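Local coordinates for segregation and condensation protein B (Mycobacterium tuberculosis, PDB 2Z99) that probably serves as a winged-helix subunit of the SMC-ScpA-ScpB complex in chromosome condensation and partition during cell division, at residues L106-A110 with F155-F161. Residues are numbered along the deposited sequence; the frame is centred on the assembly and turned at random.
Sequences LAVVA and FATTELF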
loop_
_atom_site.group_PDB
_atom_site.type_symbol
_atom_site.label_atom_id
_atom_site.label_comp_id
_atom_site.label_asym_id
_atom_site.label_seq_id
_atom_site.Cartn_x
_atom_site.Cartn_y
_atom_site.Cartn_z
ATOM N N LEU A 106 -2.097 -0.226 -37.995
ATOM C CA LEU A 106 -0.687 0.126 -37.922
ATOM C C LEU A 106 -0.035 -0.545 -39.123
ATOM O O LEU A 106 0.747 0.071 -39.843
ATOM C CB LEU A 106 -0.055 -0.408 -36.634
ATOM C CG LEU A 106 1.207 0.275 -36.091
ATOM C CD1 LEU A 106 1.962 -0.745 -35.266
ATOM C CD2 LEU A 106 2.099 0.797 -37.206
ATOM N N ALA A 107 -0.384 -1.811 -39.331
ATOM C CA ALA A 107 0.150 -2.601 -40.436
ATOM C C ALA A 107 -0.166 -1.958 -41.778
ATOM O O ALA A 107 0.662 -1.969 -42.694
ATOM C CB ALA A 107 -0.417 -4.003 -40.392
ATOM N N VAL A 108 -1.365 -1.399 -41.899
ATOM C CA VAL A 108 -1.747 -0.759 -43.139
ATOM C C VAL A 108 -0.778 0.380 -43.443
ATOM O O VAL A 108 -0.279 0.488 -44.559
ATOM C CB VAL A 108 -3.205 -0.229 -43.067
ATOM C CG1 VAL A 108 -3.543 0.571 -44.320
ATOM C CG2 VAL A 108 -4.158 -1.388 -42.931
ATOM N N VAL A 109 -0.503 1.220 -42.448
ATOM C CA VAL A 109 0.416 2.338 -42.632
ATOM C C VAL A 109 1.807 1.816 -42.908
ATOM O O VAL A 109 2.513 2.336 -43.765
ATOM C CB VAL A 109 0.499 3.242 -41.385
ATOM C CG1 VAL A 109 1.667 4.206 -41.520
ATOM C CG2 VAL A 109 -0.798 4.025 -41.221
ATOM N N ALA A 110 2.194 0.779 -42.177
ATOM C CA ALA A 110 3.516 0.183 -42.323
ATOM C C ALA A 110 3.785 -0.337 -43.727
ATOM O O ALA A 110 4.802 -0.004 -44.333
ATOM C CB ALA A 110 3.687 -0.944 -41.318
ATOM N N PHE A 155 1.203 9.632 -44.145
ATOM C CA PHE A 155 1.768 9.092 -42.910
ATOM C C PHE A 155 2.793 8.004 -43.136
ATOM O O PHE A 155 2.848 7.390 -44.201
ATOM C CB PHE A 155 0.664 8.510 -42.005
ATOM C CG PHE A 155 -0.268 9.538 -41.440
ATOM C CD1 PHE A 155 -1.316 10.041 -42.201
ATOM C CD2 PHE A 155 -0.062 10.047 -40.162
ATOM C CE1 PHE A 155 -2.140 11.031 -41.705
ATOM C CE2 PHE A 155 -0.884 11.042 -39.653
ATOM C CZ PHE A 155 -1.921 11.536 -40.422
ATOM N N ALA A 156 3.598 7.761 -42.109
ATOM C CA ALA A 156 4.603 6.720 -42.174
ATOM C C ALA A 156 4.920 6.240 -40.775
ATOM O O ALA A 156 4.653 6.928 -39.788
ATOM C CB ALA A 156 5.863 7.241 -42.845
ATOM N N THR A 157 5.474 5.042 -40.695
ATOM C CA THR A 157 5.860 4.474 -39.427
ATOM C C THR A 157 7.159 5.163 -39.049
ATOM O O THR A 157 7.993 5.442 -39.908
ATOM C CB THR A 157 6.098 2.971 -39.546
ATOM O OG1 THR A 157 7.089 2.720 -40.551
ATOM C CG2 THR A 157 4.812 2.263 -39.926
ATOM N N THR A 158 7.319 5.449 -37.765
ATOM C CA THR A 158 8.510 6.118 -37.275
ATOM C C THR A 158 9.676 5.150 -37.185
ATOM O O THR A 158 9.618 4.042 -37.707
ATOM C CB THR A 158 8.256 6.698 -35.889
ATOM O OG1 THR A 158 8.027 5.628 -34.961
ATOM C CG2 THR A 158 7.035 7.613 -35.918
ATOM N N GLU A 159 10.742 5.588 -36.521
ATOM C CA GLU A 159 11.931 4.768 -36.325
ATOM C C GLU A 159 11.656 3.896 -35.101
ATOM O O GLU A 159 12.040 2.726 -35.049
ATOM C CB GLU A 159 13.145 5.658 -36.058
ATOM C CG GLU A 159 13.397 6.731 -37.112
ATOM C CD GLU A 159 13.749 6.154 -38.471
ATOM O OE1 GLU A 159 14.738 5.388 -38.558
ATOM O OE2 GLU A 159 13.041 6.471 -39.454
ATOM N N LEU A 160 10.981 4.487 -34.122
ATOM C CA LEU A 160 10.622 3.798 -32.891
ATOM C C LEU A 160 9.791 2.566 -33.236
ATOM O O LEU A 160 9.856 1.546 -32.546
ATOM C CB LEU A 160 9.828 4.745 -31.987
ATOM C CG LEU A 160 9.644 4.387 -30.512
ATOM C CD1 LEU A 160 8.938 5.540 -29.817
ATOM C CD2 LEU A 160 8.855 3.095 -30.364
ATOM N N PHE A 161 9.005 2.672 -34.304
ATOM C CA PHE A 161 8.170 1.565 -34.761
ATOM C C PHE A 161 9.066 0.384 -35.114
ATOM O O PHE A 161 8.769 -0.767 -34.787
ATOM C CB PHE A 161 7.369 1.983 -35.996
ATOM C CG PHE A 161 6.882 0.828 -36.819
ATOM C CD1 PHE A 161 5.854 0.016 -36.365
ATOM C CD2 PHE A 161 7.480 0.533 -38.039
ATOM C CE1 PHE A 161 5.429 -1.075 -37.113
ATOM C CE2 PHE A 161 7.064 -0.556 -38.797
ATOM C CZ PHE A 161 6.036 -1.363 -38.334
#
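In the C-terminal winged-helix domain, helix 100-112 packs against the end of the last wing strand and the turn into helix 159-165: Leu106 and Ala110 meet both Thr157 and Phe161, while Val109 lies on Phe155, Ala156 and Thr157. The arrangement illustrates how a helix can cross a strand steeply (100° between the axes of the two short segments) through apolar contacts, without any hydrogen bond between them. Thr157 is the wedge: its methyl CG2 lies 3.4 Å from Ala110 CA and 3.7 Å from Ala110 CB. With OG1 between the backbone N and the carbonyl carbon (chi1 57°), the methyl faces the helix while OG1 is hydrogen-bonded to Gln113 NE2. The same CG2 sits 3.7 Å above one face of the Phe161 ring, offset toward its rim. Along that ring, Leu106 CD2 approaches Phe161 CE1 at 3.8 Å and Ala110 CB meets Phe161 CZ at 3.8 Å, both obliquely. Val109 CG1 rests on the strand backbone, 3.9 Å from Ala156 C. Thr158 caps the new helix, its OG1 accepting from Phe161 N at 3.2 Å and also bonded to Gly139 O, which steadies the backbone carrying the ring. Beyond, Leu106 and Val109 reach Ile141 of strand 141-146, and Phe155 turns to helix 129-137.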